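Local coordinates for single-stranded DNA-binding protein (Thermotoga maritima, PDB 1Z9F), which probably binds single-stranded DNA through its OB fold and works as a homotetramer, at residues 88-93 with 112-117; 19-24 with 43-48; 39-44 with 67-72. All coordinates share one frame; numbering follows the deposited sequence. Where two conformers were deposited one is given.

All three contacts belong to the curled five-stranded sheet of the OB fold, whose strand order is 16-33, 39-48, 62-70, 108-118, 86-96, with the first and last strands also paired. Along the chain contact 2 opens first, contact 3 begins on the strand where contact 2 ends, and contact 1 follows both. Contacts 2 and 3 share Phe43 and Thr44 of strand 39-48; their centres lie about 14 Å apart, on opposite sides of the chain's centre. The centre of contact 1 is about 10 Å from each: Val89 and Gly91 bond to strand 16-33, and Ala113 to Val68. Together they tie every strand of the sheet into one curled surface around a common apolar interior.

Contact 1. Residues 88-93 with 112-117; sequences LVEGEM and VANVVR
A classic beta bulge interrupts this antiparallel hairpin of the OB fold: Asn114 and Val115 both face Glu90, and the register slips by one residue before Gly91. Glu90 O is gripped twice, by Asn114 N at 2.6 Å in the carbonyl plane and by Val115 N at 3.1 Å. Strand 108-118 turns a corner here. Regular pairing resumes on both sides, with Leu88 bonded to Arg117 and Glu92 to Val112. Gly91 lies close against the kinked strand, its CA 4.0 Å from Ala113 CA. On the buried face, Val89 spreads its two methyls: CG1 meets Ala113 CB at 3.8 Å, while CG2 runs alongside Val116 CG2. The other face carries Leu88, Glu90 and Val115. An extended chain, CG anti to the backbone N (chi1 -166°), takes Glu90 OE2 to its main partner, a salt bridge with Lys18 on strand 16-33. The Asn114 side chain, its CG set between the backbone N and the carbonyl carbon (chi1 58°), folds back over Glu90, with amide and carboxylate planes perpendicular. Its OD1 comes to 3.0 Å from Gly91 CA, and its ND2 gives the same Glu90 OE2 a straight but weak hydrogen bond of 3.5 Å.

Contact 2. Residues 19-24 with 43-48; sequences IILIGR and FTIAVD
Two backbone hydrogen bonds join Arg24 and Ala46, the one bridged pair where strands 19-24 and 43-48 cross at 103°. Ala46 N reaches Arg24 O at 2.8 Å, and Arg24 N returns a bond of 3.1 Å to Ala46 O. So steep a crossing confines the pairing to one end of segment 19-24, in keeping with the strongly coiled first strand of an OB fold. A CA-H...O contact accompanies these bonds: Ile45 CA lies 3.0 Å from Arg24 O, which also takes the Ala46 bond. The backbones come close again where Gly23 CA lies 3.2 Å from Ala46 O. With no side chain at Gly23, the strands can approach this closely.

Apolar contacts fill the angle beyond the bridge. The CG1 branch of Ile45 runs on extended (chi2 173°) and carries CD1 across Leu21, 3.8 Å from Leu21 CB. Val47 CG2 meets Leu21 CB at 4.1 Å and also lies against Gly23 CA. The other Val47 methyl has a polar neighbour instead, CG1 lying beside the backbone oxygen of Ile22 at 3.9 Å.

Around the crossing, Leu21 and Gly23 bond through their backbones to strand 86-96, while strand 39-48 pairs on its other side with strand 62-70. In one of its two conformers the Arg24 side chain leads away to the carbonyl of Gly84. Ile19 to Ile22 pair antiparallel with a strand of the second subunit, continuing the sheet across the interface, and Val47 packs on Phe16 of that subunit.

Contact 3. Residues 39-44 with 67-72; sequences PVTTFT and IVTFGR
Ile67 lies over one face of the Phe43 ring, with its CB 3.8 Å from the ring centroid and close to the ring normal, a CH-pi contact over the middle of the ring. Its CG2 touches Phe43 CZ at 3.6 Å and its CG1 packs against CE2, spreading the branched side chain across the aromatic surface. The first torsion of Phe43 (chi1 56°) swings the ring back over Ile67. Thr69 CG2 adds a methyl at Phe43 CE1. On the other face of this antiparallel pair, Val40 CG1 makes a CH-pi contact over one face of the Phe70 ring, offset toward the rim, and meets Val68 CG1 at 3.8 Å; Thr42 and Val68 lie side by side.

Outward from these groups, Phe43 N bonds to Ile67 O, and backbone bonds join Thr41 with Thr69. Thr41 O is held by two donors of Thr69: its N approaches nearly head-on at 2.9 Å, and its OG1, brought there by a chi1 of 55°, comes at 2.8 Å, tilted from the carbonyl plane. The OG1 bond alone orients the hydroxyl. At the far end Gly71 N bonds to Pro39 O at 3.0 Å, and the positive phi of Gly71 (63°) turns the chain where strand gives way to helix.

Helix 71-80 packs on the face bearing Thr41 and Thr69, and Thr41 OG1 bonds to Glu31 and to Ala74 O. Strand 16-33 pairs with the other edge of 39-44, while strand 108-118 flanks 67-70, bonding to Val68 in the curled OB sheet.

Contact 1. Residues 88-93 with 112-117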
loop_
_atom_site.group_PDB
_atom_site.type_symbol
_atom_site.label_atom_id
_atom_site.label_comp_id
_atom_site.label_asym_id
_atom_site.label_seq_id
_atom_site.Cartn_x
_atom_site.Cartn_y
_atom_site.Cartn_z
ATOM N N LEU A 88 -4.633 6.932 12.316
ATOM C CA LEU A 88 -3.399 6.749 11.598
ATOM C C LEU A 88 -3.141 5.270 11.615
ATOM O O LEU A 88 -3.305 4.627 12.646
ATOM C CB LEU A 88 -2.239 7.472 12.283
ATOM C CG LEU A 88 -0.933 7.328 11.491
ATOM C CD1 LEU A 88 -0.250 8.647 11.436
ATOM C CD2 LEU A 88 0.018 6.226 12.003
ATOM N N VAL A 89 -2.759 4.719 10.476
ATOM C CA VAL A 89 -2.318 3.347 10.419
ATOM C C VAL A 89 -0.936 3.272 9.799
ATOM O O VAL A 89 -0.704 3.762 8.710
ATOM C CB VAL A 89 -3.322 2.463 9.646
ATOM C CG1 VAL A 89 -2.719 1.107 9.318
ATOM C CG2 VAL A 89 -4.614 2.295 10.468
ATOM N N GLU A 90 -0.030 2.632 10.514
ATOM C CA GLU A 90 1.277 2.344 10.009
ATOM C C GLU A 90 1.456 0.839 9.903
ATOM O O GLU A 90 1.180 0.099 10.832
ATOM C CB GLU A 90 2.319 2.898 10.953
ATOM C CG GLU A 90 3.641 2.917 10.313
ATOM C CD GLU A 90 4.688 3.200 11.243
ATOM O OE1 GLU A 90 4.440 4.007 12.149
ATOM O OE2 GLU A 90 5.784 2.643 11.080
ATOM N N GLY A 91 1.926 0.368 8.765
ATOM C CA GLY A 91 2.253 -1.024 8.684
ATOM C C GLY A 91 2.807 -1.430 7.353
ATOM O O GLY A 91 3.540 -0.674 6.726
ATOM N N GLU A 92 2.464 -2.656 6.938
ATOM C CA GLU A 92 2.960 -3.179 5.684
ATOM C C GLU A 92 1.853 -3.458 4.738
ATOM O O GLU A 92 0.754 -3.809 5.133
ATOM C CB GLU A 92 3.784 -4.414 5.918
ATOM C CG GLU A 92 5.142 -4.100 6.409
ATOM C CD GLU A 92 5.942 -5.348 6.671
ATOM O OE1 GLU A 92 5.348 -6.438 6.494
ATOM O OE2 GLU A 92 7.140 -5.241 7.074
ATOM N N MET A 93 2.127 -3.251 3.466
ATOM C CA MET A 93 1.122 -3.519 2.454
ATOM C C MET A 93 1.360 -4.950 2.008
ATOM O O MET A 93 2.364 -5.257 1.369
ATOM C CB MET A 93 1.220 -2.507 1.315
ATOM C CG MET A 93 0.060 -2.568 0.294
ATOM S SD MET A 93 -1.586 -2.344 1.010
ATOM C CE MET A 93 -2.253 -3.936 0.886
ATOM N N VAL A 112 -1.106 -4.990 7.201
ATOM C CA VAL A 112 -0.772 -5.517 8.517
ATOM C C VAL A 112 -0.178 -4.331 9.273
ATOM O O VAL A 112 0.949 -3.881 8.995
ATOM C CB VAL A 112 0.207 -6.711 8.438
ATOM C CG1 VAL A 112 0.532 -7.221 9.817
ATOM C CG2 VAL A 112 -0.399 -7.861 7.555
ATOM N N ALA A 113 -0.969 -3.805 10.206
ATOM C CA ALA A 113 -0.618 -2.622 10.928
ATOM C C ALA A 113 0.323 -2.969 12.047
ATOM O O ALA A 113 0.141 -3.973 12.767
ATOM C CB ALA A 113 -1.848 -1.919 11.454
ATOM N N ASN A 114 1.353 -2.142 12.204
ATOM C CA ASN A 114 2.156 -2.215 13.407
ATOM C C ASN A 114 1.755 -1.116 14.376
ATOM O O ASN A 114 2.063 -1.203 15.522
ATOM C CB ASN A 114 3.659 -2.232 13.086
ATOM C CG ASN A 114 4.129 -1.032 12.300
ATOM O OD1 ASN A 114 4.069 -1.013 11.054
ATOM N ND2 ASN A 114 4.693 -0.038 13.006
ATOM N N VAL A 115 1.052 -0.087 13.909
ATOM C CA VAL A 115 0.646 1.048 14.744
ATOM C C VAL A 115 -0.756 1.499 14.334
ATOM O O VAL A 115 -1.052 1.578 13.156
ATOM C CB VAL A 115 1.647 2.225 14.575
ATOM C CG1 VAL A 115 1.087 3.544 15.126
ATOM C CG2 VAL A 115 2.951 1.909 15.248
ATOM N N VAL A 116 -1.621 1.751 15.310
ATOM C CA VAL A 116 -2.887 2.453 15.073
ATOM C C VAL A 116 -3.129 3.483 16.177
ATOM O O VAL A 116 -3.322 3.117 17.344
ATOM C CB VAL A 116 -4.109 1.513 15.026
ATOM C CG1 VAL A 116 -5.381 2.321 14.726
ATOM C CG2 VAL A 116 -3.918 0.413 13.996
ATOM N N ARG A 117 -3.099 4.759 15.799
ATOM C CA ARG A 117 -3.464 5.859 16.684
ATOM C C ARG A 117 -4.742 6.560 16.251
ATOM O O ARG A 117 -4.954 6.821 15.057
ATOM C CB ARG A 117 -2.382 6.924 16.709
ATOM C CG ARG A 117 -1.019 6.396 16.938
ATOM C CD ARG A 117 -0.155 7.394 17.642
ATOM N NE ARG A 117 1.028 6.681 18.079
ATOM C CZ ARG A 117 2.075 6.408 17.315
ATOM N NH1 ARG A 117 2.123 6.850 16.078
ATOM N NH2 ARG A 117 3.097 5.710 17.794
#

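Contact 2. Residues 19-24 with 43-48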
loop_
_atom_site.group_PDB
_atom_site.type_symbol
_atom_site.label_atom_id
_atom_site.label_comp_id
_atom_site.label_asym_id
_atom_site.label_seq_id
_atom_site.Cartn_x
_atom_site.Cartn_y
_atom_site.Cartn_z
ATOM N N ILE A 19 3.683 1.276 4.742
ATOM C CA ILE A 19 2.521 2.076 4.375
ATOM C C ILE A 19 2.009 2.870 5.594
ATOM O O ILE A 19 1.949 2.364 6.676
ATOM C CB ILE A 19 1.404 1.243 3.646
ATOM C CG1 ILE A 19 0.360 2.202 3.053
ATOM C CG2 ILE A 19 0.740 0.236 4.567
ATOM C CD1 ILE A 19 -0.536 1.587 2.094
ATOM N N ILE A 20 1.693 4.142 5.367
ATOM C CA ILE A 20 1.142 5.029 6.369
ATOM C C ILE A 20 -0.094 5.667 5.774
ATOM O O ILE A 20 -0.022 6.327 4.738
ATOM C CB ILE A 20 2.117 6.126 6.759
ATOM C CG1 ILE A 20 3.424 5.494 7.222
ATOM C CG2 ILE A 20 1.487 7.045 7.795
ATOM C CD1 ILE A 20 4.545 6.463 7.396
ATOM N N LEU A 21 -1.217 5.457 6.452
ATOM C CA LEU A 21 -2.534 5.895 5.982
ATOM C C LEU A 21 -3.159 6.641 7.126
ATOM O O LEU A 21 -2.900 6.305 8.274
ATOM C CB LEU A 21 -3.415 4.688 5.638
ATOM C CG LEU A 21 -2.822 3.733 4.595
ATOM C CD1 LEU A 21 -3.548 2.452 4.557
ATOM C CD2 LEU A 21 -2.780 4.385 3.227
ATOM N N ILE A 22 -3.911 7.692 6.815
ATOM C CA ILE A 22 -4.807 8.338 7.773
ATOM C C ILE A 22 -6.207 8.369 7.149
ATOM O O ILE A 22 -6.407 8.986 6.100
ATOM C CB ILE A 22 -4.377 9.757 8.130
ATOM C CG1 ILE A 22 -3.068 9.733 8.908
ATOM C CG2 ILE A 22 -5.434 10.426 8.978
ATOM C CD1 ILE A 22 -2.501 11.098 9.187
ATOM N N GLY A 23 -7.155 7.678 7.787
ATOM C CA GLY A 23 -8.515 7.611 7.295
ATOM C C GLY A 23 -9.524 7.318 8.380
ATOM O O GLY A 23 -9.161 7.035 9.518
ATOM N N ARG A 24 -10.805 7.405 8.018
ATOM C CA ARG A 24 -11.902 7.105 8.941
ATOM C C ARG A 24 -12.140 5.597 8.906
ATOM O O ARG A 24 -11.881 4.960 7.886
ATOM C CB ARG A 24 -13.222 7.816 8.565
ATOM C CG ARG A 24 -13.168 9.167 7.822
ATOM C CD ARG A 24 -12.528 10.341 8.582
ATOM N NE ARG A 24 -12.991 10.499 9.964
ATOM C CZ ARG A 24 -13.140 11.668 10.596
ATOM N NH1 ARG A 24 -13.560 11.679 11.855
ATOM N NH2 ARG A 24 -12.871 12.825 9.997
ATOM N N PHE A 43 -10.424 -4.136 10.171
ATOM C CA PHE A 43 -11.306 -3.031 9.855
ATOM C C PHE A 43 -10.788 -2.371 8.588
ATOM O O PHE A 43 -9.638 -2.532 8.222
ATOM C CB PHE A 43 -11.399 -2.022 11.005
ATOM C CG PHE A 43 -10.087 -1.474 11.457
ATOM C CD1 PHE A 43 -9.306 -2.171 12.364
ATOM C CD2 PHE A 43 -9.651 -0.233 11.019
ATOM C CE1 PHE A 43 -8.091 -1.653 12.817
ATOM C CE2 PHE A 43 -8.429 0.302 11.459
ATOM C CZ PHE A 43 -7.649 -0.415 12.361
ATOM N N THR A 44 -11.674 -1.673 7.901
ATOM C CA THR A 44 -11.348 -1.040 6.654
ATOM C C THR A 44 -11.535 0.433 6.895
ATOM O O THR A 44 -12.494 0.853 7.555
ATOM C CB THR A 44 -12.231 -1.529 5.466
ATOM O OG1 THR A 44 -13.387 -0.691 5.326
ATOM C CG2 THR A 44 -12.662 -3.014 5.645
ATOM N N ILE A 45 -10.579 1.210 6.387
ATOM C CA ILE A 45 -10.614 2.652 6.520
ATOM C C ILE A 45 -10.888 3.299 5.165
ATOM O O ILE A 45 -10.587 2.724 4.109
ATOM C CB ILE A 45 -9.321 3.206 7.167
ATOM C CG1 ILE A 45 -8.072 2.721 6.419
ATOM C CG2 ILE A 45 -9.272 2.797 8.650
ATOM C CD1 ILE A 45 -6.797 3.369 6.893
ATOM N N ALA A 46 -11.498 4.479 5.203
ATOM C CA ALA A 46 -11.731 5.258 4.004
ATOM C C ALA A 46 -10.658 6.311 3.996
ATOM O O ALA A 46 -10.605 7.128 4.914
ATOM C CB ALA A 46 -13.103 5.901 4.031
ATOM N N VAL A 47 -9.795 6.272 2.980
ATOM C CA VAL A 47 -8.715 7.246 2.816
ATOM C C VAL A 47 -8.968 8.019 1.535
ATOM O O VAL A 47 -8.507 7.631 0.451
ATOM C CB VAL A 47 -7.330 6.548 2.722
ATOM C CG1 VAL A 47 -6.196 7.577 2.467
ATOM C CG2 VAL A 47 -7.051 5.697 3.982
ATOM N N ASP A 48 -9.721 9.106 1.629
ATOM C CA ASP A 48 -10.062 9.799 0.396
ATOM C C ASP A 48 -8.925 10.703 -0.084
ATOM O O ASP A 48 -8.114 11.188 0.700
ATOM C CB ASP A 48 -11.473 10.477 0.406
ATOM C CG ASP A 48 -11.687 11.449 1.564
ATOM O OD1 ASP A 48 -10.686 11.861 2.200
ATOM O OD2 ASP A 48 -12.873 11.797 1.817
#

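Contact 3. Residues 39-44 with 67-72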
loop_
_atom_site.group_PDB
_atom_site.type_symbol
_atom_site.label_atom_id
_atom_site.label_comp_id
_atom_site.label_asym_id
_atom_site.label_seq_id
_atom_site.Cartn_x
_atom_site.Cartn_y
_atom_site.Cartn_z
ATOM N N PRO A 39 -5.367 -12.867 19.178
ATOM C CA PRO A 39 -6.413 -11.935 18.773
ATOM C C PRO A 39 -6.124 -11.230 17.448
ATOM O O PRO A 39 -5.038 -10.687 17.245
ATOM C CB PRO A 39 -6.472 -10.936 19.943
ATOM C CG PRO A 39 -5.577 -11.524 21.028
ATOM C CD PRO A 39 -4.564 -12.306 20.275
ATOM N N VAL A 40 -7.102 -11.259 16.547
ATOM C CA VAL A 40 -7.007 -10.580 15.261
ATOM C C VAL A 40 -8.235 -9.717 15.094
ATOM O O VAL A 40 -9.358 -10.177 15.248
ATOM C CB VAL A 40 -6.937 -11.571 14.083
ATOM C CG1 VAL A 40 -6.383 -10.909 12.861
ATOM C CG2 VAL A 40 -6.093 -12.763 14.456
ATOM N N THR A 41 -8.003 -8.456 14.787
ATOM C CA THR A 41 -9.055 -7.501 14.563
ATOM C C THR A 41 -8.790 -6.872 13.192
ATOM O O THR A 41 -7.668 -6.523 12.860
ATOM C CB THR A 41 -9.093 -6.456 15.688
ATOM O OG1 THR A 41 -9.235 -7.128 16.951
ATOM C CG2 THR A 41 -10.242 -5.495 15.500
ATOM N N THR A 42 -9.832 -6.818 12.378
ATOM C CA THR A 42 -9.751 -6.240 11.083
ATOM C C THR A 42 -10.739 -5.096 11.035
ATOM O O THR A 42 -11.716 -5.066 11.789
ATOM C CB THR A 42 -10.043 -7.255 9.960
ATOM O OG1 THR A 42 -11.403 -7.719 10.042
ATOM C CG2 THR A 42 -9.076 -8.428 10.044
ATOM N N PHE A 43 -10.424 -4.136 10.171
ATOM C CA PHE A 43 -11.306 -3.031 9.855
ATOM C C PHE A 43 -10.788 -2.371 8.588
ATOM O O PHE A 43 -9.638 -2.532 8.222
ATOM C CB PHE A 43 -11.399 -2.022 11.005
ATOM C CG PHE A 43 -10.087 -1.474 11.457
ATOM C CD1 PHE A 43 -9.306 -2.171 12.364
ATOM C CD2 PHE A 43 -9.651 -0.233 11.019
ATOM C CE1 PHE A 43 -8.091 -1.653 12.817
ATOM C CE2 PHE A 43 -8.429 0.302 11.459
ATOM C CZ PHE A 43 -7.649 -0.415 12.361
ATOM N N THR A 44 -11.674 -1.673 7.901
ATOM C CA THR A 44 -11.348 -1.040 6.654
ATOM C C THR A 44 -11.535 0.433 6.895
ATOM O O THR A 44 -12.494 0.853 7.555
ATOM C CB THR A 44 -12.231 -1.529 5.466
ATOM O OG1 THR A 44 -13.387 -0.691 5.326
ATOM C CG2 THR A 44 -12.662 -3.014 5.645
ATOM N N ILE A 67 -7.539 -3.106 7.008
ATOM C CA ILE A 67 -6.498 -3.113 8.059
ATOM C C ILE A 67 -6.594 -4.385 8.943
ATOM O O ILE A 67 -7.659 -4.726 9.451
ATOM C CB ILE A 67 -6.600 -1.870 9.013
ATOM C CG1 ILE A 67 -6.788 -0.537 8.258
ATOM C CG2 ILE A 67 -5.389 -1.783 9.941
ATOM C CD1 ILE A 67 -5.815 -0.294 7.169
ATOM N N VAL A 68 -5.461 -5.061 9.125
ATOM C CA VAL A 68 -5.336 -6.196 10.021
ATOM C C VAL A 68 -4.428 -5.839 11.204
ATOM O O VAL A 68 -3.365 -5.274 11.007
ATOM C CB VAL A 68 -4.727 -7.430 9.308
ATOM C CG1 VAL A 68 -5.022 -8.704 10.097
ATOM C CG2 VAL A 68 -5.281 -7.561 7.926
ATOM N N THR A 69 -4.855 -6.201 12.416
ATOM C CA THR A 69 -4.075 -6.054 13.641
ATOM C C THR A 69 -3.987 -7.402 14.390
ATOM O O THR A 69 -4.883 -8.227 14.294
ATOM C CB THR A 69 -4.721 -5.019 14.565
ATOM O OG1 THR A 69 -6.077 -5.387 14.799
ATOM C CG2 THR A 69 -4.705 -3.650 13.931
ATOM N N PHE A 70 -2.892 -7.606 15.122
ATOM C CA PHE A 70 -2.631 -8.843 15.871
ATOM C C PHE A 70 -2.219 -8.529 17.306
ATOM O O PHE A 70 -1.671 -7.460 17.576
ATOM C CB PHE A 70 -1.526 -9.648 15.192
ATOM C CG PHE A 70 -1.913 -10.167 13.849
ATOM C CD1 PHE A 70 -1.773 -9.385 12.721
ATOM C CD2 PHE A 70 -2.445 -11.447 13.711
ATOM C CE1 PHE A 70 -2.147 -9.864 11.476
ATOM C CE2 PHE A 70 -2.816 -11.930 12.460
ATOM C CZ PHE A 70 -2.667 -11.129 11.339
ATOM N N GLY A 71 -2.486 -9.455 18.221
ATOM C CA GLY A 71 -2.066 -9.314 19.619
ATOM C C GLY A 71 -2.705 -8.120 20.307
ATOM O O GLY A 71 -3.877 -7.825 20.077
ATOM N N ARG A 72 -1.928 -7.422 21.132
ATOM C CA ARG A 72 -2.439 -6.290 21.924
ATOM C C ARG A 72 -3.045 -5.178 21.070
ATOM O O ARG A 72 -3.949 -4.467 21.510
ATOM C CB ARG A 72 -1.329 -5.700 22.795
#